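Local coordinates for protein CpuTA1 (PDB 5K3W) that belongs to the class IV aminotransferase family and binds pyridoxal-5'-phosphate, at residues I214-Q228 / E251-A265. Residues are numbered along the deposited sequence; the frame is centred on the assembly and turned at random.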
loop_
_atom_site.group_PDB
_atom_site.type_symbol
_atom_site.label_atom_id
_atom_site.label_comp_id
_atom_site.label_asym_id
_atom_site.label_seq_id
_atom_site.Cartn_x
_atom_site.Cartn_y
_atom_site.Cartn_z
ATOM N N ILE A 214 19.599 7.427 12.653
ATOM C CA ILE A 214 20.357 7.770 13.855
ATOM C C ILE A 214 21.374 8.847 13.501
ATOM O O ILE A 214 22.135 8.705 12.533
ATOM C CB ILE A 214 21.060 6.544 14.462
ATOM C CG1 ILE A 214 20.056 5.418 14.727
ATOM C CG2 ILE A 214 21.737 6.939 15.768
ATOM C CD1 ILE A 214 19.003 5.802 15.710
ATOM N N VAL A 215 21.394 9.917 14.286
ATOM C CA VAL A 215 22.239 11.076 14.021
ATOM C C VAL A 215 23.193 11.273 15.191
ATOM O O VAL A 215 22.758 11.389 16.345
ATOM C CB VAL A 215 21.404 12.350 13.793
ATOM C CG1 VAL A 215 22.317 13.548 13.685
ATOM C CG2 VAL A 215 20.553 12.216 12.544
ATOM N N LEU A 216 24.489 11.315 14.892
ATOM C CA LEU A 216 25.494 11.721 15.866
ATOM C C LEU A 216 25.954 13.141 15.552
ATOM O O LEU A 216 26.419 13.414 14.435
ATOM C CB LEU A 216 26.680 10.767 15.864
ATOM C CG LEU A 216 27.879 11.324 16.639
ATOM C CD1 LEU A 216 27.504 11.594 18.092
ATOM C CD2 LEU A 216 29.082 10.381 16.539
ATOM N N ALA A 217 25.814 14.043 16.530
ATOM C CA ALA A 217 26.319 15.412 16.393
ATOM C C ALA A 217 26.625 15.984 17.771
ATOM O O ALA A 217 25.753 16.007 18.650
ATOM C CB ALA A 217 25.330 16.310 15.649
ATOM N N ASP A 218 27.864 16.452 17.953
ATOM C CA ASP A 218 28.287 17.113 19.188
ATOM C C ASP A 218 28.169 16.160 20.370
ATOM O O ASP A 218 27.627 16.502 21.420
ATOM C CB ASP A 218 27.481 18.390 19.445
ATOM C CG ASP A 218 27.556 19.382 18.290
ATOM O OD1 ASP A 218 28.659 19.564 17.719
ATOM O OD2 ASP A 218 26.505 19.979 17.955
ATOM N N GLY A 219 28.672 14.947 20.185
ATOM C CA GLY A 219 28.621 13.962 21.242
ATOM C C GLY A 219 27.228 13.509 21.633
ATOM O O GLY A 219 27.088 12.723 22.573
ATOM N N VAL A 220 26.189 13.969 20.937
ATOM C CA VAL A 220 24.814 13.583 21.239
ATOM C C VAL A 220 24.276 12.692 20.125
ATOM O O VAL A 220 24.509 12.943 18.935
ATOM C CB VAL A 220 23.909 14.809 21.438
ATOM C CG1 VAL A 220 22.507 14.367 21.763
ATOM C CG2 VAL A 220 24.450 15.674 22.545
ATOM N N VAL A 221 23.566 11.637 20.516
ATOM C CA VAL A 221 22.969 10.696 19.578
ATOM C C VAL A 221 21.480 10.972 19.560
ATOM O O VAL A 221 20.818 10.876 20.600
ATOM C CB VAL A 221 23.277 9.243 19.960
ATOM C CG1 VAL A 221 22.473 8.270 19.115
ATOM C CG2 VAL A 221 24.774 8.973 19.815
ATOM N N ARG A 222 20.961 11.346 18.386
ATOM C CA ARG A 222 19.580 11.780 18.204
ATOM C C ARG A 222 18.880 10.930 17.153
ATOM O O ARG A 222 19.516 10.283 16.314
ATOM C CB ARG A 222 19.500 13.245 17.762
ATOM C CG ARG A 222 20.334 14.215 18.546
ATOM C CD ARG A 222 20.168 15.584 17.935
ATOM N NE ARG A 222 20.181 16.642 18.935
ATOM C CZ ARG A 222 21.217 17.439 19.155
ATOM N NH1 ARG A 222 22.332 17.304 18.440
ATOM N NH2 ARG A 222 21.134 18.377 20.090
ATOM N N THR A 223 17.547 10.977 17.181
ATOM C CA THR A 223 16.689 10.271 16.244
ATOM C C THR A 223 15.422 11.103 16.109
ATOM O O THR A 223 14.994 11.711 17.098
ATOM C CB THR A 223 16.342 8.842 16.711
ATOM O OG1 THR A 223 16.001 8.030 15.580
ATOM C CG2 THR A 223 15.141 8.842 17.672
ATOM N N PRO A 224 14.811 11.167 14.924
ATOM C CA PRO A 224 13.549 11.908 14.795
ATOM C C PRO A 224 12.503 11.370 15.760
ATOM O O PRO A 224 12.274 10.161 15.838
ATOM C CB PRO A 224 13.139 11.673 13.330
ATOM C CG PRO A 224 14.413 11.336 12.606
ATOM C CD PRO A 224 15.269 10.605 13.639
ATOM N N GLN A 225 11.866 12.274 16.505
ATOM C CA GLN A 225 10.837 11.834 17.436
ATOM C C GLN A 225 9.676 11.202 16.665
ATOM O O GLN A 225 9.383 11.571 15.530
ATOM C CB GLN A 225 10.383 12.998 18.319
ATOM C CG GLN A 225 9.662 14.131 17.613
ATOM C CD GLN A 225 9.271 15.249 18.577
ATOM O OE1 GLN A 225 10.123 15.821 19.256
ATOM N NE2 GLN A 225 7.981 15.552 18.647
ATOM N N THR A 226 9.028 10.217 17.284
ATOM C CA THR A 226 8.237 9.226 16.561
ATOM C C THR A 226 6.742 9.545 16.502
ATOM O O THR A 226 5.951 8.692 16.088
ATOM C CB THR A 226 8.450 7.832 17.179
ATOM O OG1 THR A 226 7.854 7.781 18.482
ATOM C CG2 THR A 226 9.929 7.537 17.306
ATOM N N ASP A 227 6.335 10.740 16.904
ATOM C CA ASP A 227 5.013 11.224 16.550
ATOM C C ASP A 227 4.996 11.968 15.214
ATOM O O ASP A 227 3.945 12.468 14.814
ATOM C CB ASP A 227 4.472 12.126 17.652
ATOM C CG ASP A 227 5.338 13.342 17.886
ATOM O OD1 ASP A 227 6.482 13.374 17.384
ATOM O OD2 ASP A 227 4.883 14.260 18.596
ATOM N N GLN A 228 6.123 12.033 14.508
ATOM C CA GLN A 228 6.180 12.697 13.211
ATOM C C GLN A 228 5.677 11.802 12.079
ATOM O O GLN A 228 6.136 11.920 10.938
ATOM C CB GLN A 228 7.611 13.159 12.921
ATOM C CG GLN A 228 8.060 14.351 13.763
ATOM C CD GLN A 228 9.551 14.630 13.639
ATOM O OE1 GLN A 228 9.978 15.523 12.898
ATOM N NE2 GLN A 228 10.350 13.867 14.370
ATOM N N GLU A 251 18.646 11.527 22.432
ATOM C CA GLU A 251 17.618 12.553 22.354
ATOM C C GLU A 251 16.668 12.259 21.202
ATOM O O GLU A 251 17.116 11.993 20.080
ATOM C CB GLU A 251 18.260 13.930 22.182
ATOM C CG GLU A 251 17.314 15.098 22.335
ATOM C CD GLU A 251 18.012 16.428 22.097
ATOM O OE1 GLU A 251 19.252 16.499 22.289
ATOM O OE2 GLU A 251 17.319 17.396 21.709
ATOM N N TYR A 252 15.367 12.289 21.499
ATOM C CA TYR A 252 14.316 12.344 20.497
ATOM C C TYR A 252 13.956 13.800 20.250
ATOM O O TYR A 252 13.796 14.571 21.198
ATOM C CB TYR A 252 13.070 11.584 20.951
ATOM C CG TYR A 252 13.291 10.110 21.191
ATOM C CD1 TYR A 252 13.742 9.653 22.416
ATOM C CD2 TYR A 252 13.053 9.171 20.185
ATOM C CE1 TYR A 252 13.954 8.304 22.640
ATOM C CE2 TYR A 252 13.255 7.825 20.400
ATOM C CZ TYR A 252 13.706 7.396 21.639
ATOM O OH TYR A 252 13.911 6.060 21.894
ATOM N N ARG A 253 13.813 14.172 18.985
ATOM C CA ARG A 253 13.478 15.555 18.677
ATOM C C ARG A 253 13.173 15.682 17.192
ATOM O O ARG A 253 13.317 14.730 16.417
ATOM C CB ARG A 253 14.616 16.489 19.076
ATOM C CG ARG A 253 15.907 16.133 18.405
ATOM C CD ARG A 253 16.561 17.359 17.808
ATOM N NE ARG A 253 16.972 18.304 18.837
ATOM C CZ ARG A 253 17.923 19.213 18.660
ATOM N NH1 ARG A 253 18.552 19.286 17.492
ATOM N NH2 ARG A 253 18.252 20.039 19.649
ATOM N N ARG A 254 12.728 16.875 16.816
ATOM C CA ARG A 254 12.615 17.232 15.415
ATOM C C ARG A 254 13.981 17.622 14.885
ATOM O O ARG A 254 14.684 18.438 15.488
ATOM C CB ARG A 254 11.635 18.375 15.221
ATOM C CG ARG A 254 10.279 18.026 15.713
ATOM C CD ARG A 254 9.193 18.902 15.120
ATOM N NE ARG A 254 7.968 18.596 15.838
ATOM C CZ ARG A 254 7.736 18.989 17.086
ATOM N NH1 ARG A 254 8.647 19.724 17.722
ATOM N NH2 ARG A 254 6.598 18.656 17.688
ATOM N N ILE A 255 14.347 17.037 13.756
ATOM C CA ILE A 255 15.639 17.234 13.134
ATOM C C ILE A 255 15.372 17.753 11.729
ATOM O O ILE A 255 14.914 17.006 10.856
ATOM C CB ILE A 255 16.443 15.929 13.114
ATOM C CG1 ILE A 255 16.547 15.386 14.546
ATOM C CG2 ILE A 255 17.805 16.126 12.455
ATOM C CD1 ILE A 255 17.256 14.051 14.665
ATOM N N SER A 256 15.617 19.034 11.510
ATOM C CA SER A 256 15.453 19.576 10.167
ATOM C C SER A 256 16.432 18.903 9.208
ATOM O O SER A 256 17.507 18.441 9.604
ATOM C CB SER A 256 15.682 21.087 10.170
ATOM O OG SER A 256 17.070 21.379 10.232
ATOM N N ALA A 257 16.049 18.843 7.930
ATOM C CA ALA A 257 16.967 18.325 6.918
ATOM C C ALA A 257 18.307 19.053 6.945
ATOM O O ALA A 257 19.341 18.462 6.626
ATOM C CB ALA A 257 16.339 18.430 5.526
ATOM N N ASP A 258 18.313 20.328 7.341
ATOM C CA ASP A 258 19.571 21.061 7.445
ATOM C C ASP A 258 20.467 20.475 8.530
ATOM O O ASP A 258 21.651 20.210 8.292
ATOM C CB ASP A 258 19.295 22.536 7.713
ATOM C CG ASP A 258 20.257 23.441 6.976
ATOM O OD1 ASP A 258 20.875 22.962 5.998
ATOM O OD2 ASP A 258 20.396 24.626 7.363
ATOM N N GLU A 259 19.920 20.274 9.733
ATOM C CA GLU A 259 20.696 19.651 10.799
ATOM C C GLU A 259 21.246 18.297 10.361
ATOM O O GLU A 259 22.378 17.935 10.699
ATOM C CB GLU A 259 19.840 19.505 12.058
ATOM C CG GLU A 259 20.581 18.837 13.207
ATOM C CD GLU A 259 19.765 18.760 14.492
ATOM O OE1 GLU A 259 20.036 17.854 15.312
ATOM O OE2 GLU A 259 18.857 19.599 14.684
ATOM N N LEU A 260 20.466 17.547 9.589
ATOM C CA LEU A 260 20.905 16.234 9.118
ATOM C C LEU A 260 22.204 16.316 8.309
ATOM O O LEU A 260 23.075 15.444 8.427
ATOM C CB LEU A 260 19.781 15.621 8.290
ATOM C CG LEU A 260 19.735 14.165 7.880
ATOM C CD1 LEU A 260 19.415 13.315 9.084
ATOM C CD2 LEU A 260 18.665 14.025 6.789
ATOM N N ARG A 261 22.344 17.351 7.469
ATOM C CA ARG A 261 23.562 17.532 6.682
ATOM C C ARG A 261 24.774 17.795 7.557
ATOM O O ARG A 261 25.886 17.386 7.209
ATOM C CB ARG A 261 23.408 18.702 5.712
ATOM C CG ARG A 261 22.083 18.770 5.025
ATOM C CD ARG A 261 22.125 18.041 3.705
ATOM N NE ARG A 261 20.816 18.018 3.061
ATOM C CZ ARG A 261 20.517 17.254 2.016
ATOM N NH1 ARG A 261 21.438 16.447 1.503
ATOM N NH2 ARG A 261 19.297 17.290 1.491
ATOM N N ASP A 262 24.592 18.515 8.663
ATOM C CA ASP A 262 25.691 18.912 9.532
ATOM C C ASP A 262 26.065 17.846 10.546
ATOM O O ASP A 262 26.886 18.115 11.426
ATOM C CB ASP A 262 25.344 20.206 10.273
ATOM C CG ASP A 262 24.992 21.345 9.328
ATOM O OD1 ASP A 262 25.580 21.423 8.222
ATOM O OD2 ASP A 262 24.125 22.165 9.697
ATOM N N ALA A 263 25.488 16.654 10.448
ATOM C CA ALA A 263 25.761 15.611 11.425
ATOM C C ALA A 263 27.178 15.070 11.262
ATOM O O ALA A 263 27.764 15.111 10.178
ATOM C CB ALA A 263 24.750 14.478 11.284
ATOM N N GLU A 264 27.732 14.554 12.358
ATOM C CA GLU A 264 29.070 13.979 12.282
ATOM C C GLU A 264 29.043 12.567 11.721
ATOM O O GLU A 264 29.955 12.174 10.990
ATOM C CB GLU A 264 29.730 13.987 13.657
ATOM C CG GLU A 264 30.377 15.308 13.991
ATOM C CD GLU A 264 30.238 15.666 15.448
ATOM O OE1 GLU A 264 30.351 14.756 16.303
ATOM O OE2 GLU A 264 29.997 16.863 15.732
ATOM N N ALA A 265 28.024 11.783 12.068
ATOM C CA ALA A 265 27.852 10.453 11.497
ATOM C C ALA A 265 26.366 10.145 11.449
ATOM O O ALA A 265 25.573 10.738 12.184
ATOM C CB ALA A 265 28.605 9.378 12.292
HETATM O O HOH W 1 12.406 15.085 12.389
#
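L216 O is gripped by two backbone N-H groups of 251-265. E264 N reaches L216 O at 2.7 Å, nearly in line with the carbonyl bond, and A265 N bonds to it less closely. L216 N in turn donates to A265 O at 3.0 Å. With E264 and A265 both facing L216, this is a classic beta bulge. The E264 side chain bends back to the type I' turn that joins the two strands of 214-228. E264 OE2 accepts from D218 N at 3.1 Å, met from above the carboxylate plane. D218 OD1 lies close to the same oxygen, a like-charge approach that the D218 N-H can probably ease only in part.

Strand 220-224 pairs in parallel with 251-253. T223 N donates to E251 O, and Q225 N to R253 O at 2.9 Å. On the R222 side of the sheet, the guanidinium of R222 lies flat on that of R253, with centres 3.8 Å apart and planes at 28°. Carboxylates probably offset the two like charges. E251 OE1 is 3.5 Å from R222 NH2, and E259 OE2 is 2.8 Å from R253 NH1. R253 starts off away from 214-228, and bends at chi2 and chi3 (132° and 66°) return its guanidinium to the stack. On the T223 side, T223 CG2 rests against CD2 of the Y252 ring, while Y252 OH bonds to Q236 of helix 234-245.

Under the salt-bridge network, I255 CD1 packs on R222 CB and the backbone at P224. V215 CG2 meets L260 CD1, and V215 CG1 meets A263 CB. Strand 220-224, helix 234-245 and strand 250-253 form a beta-alpha-beta unit at the edge of a mixed sheet in this class IV aminotransferase fold.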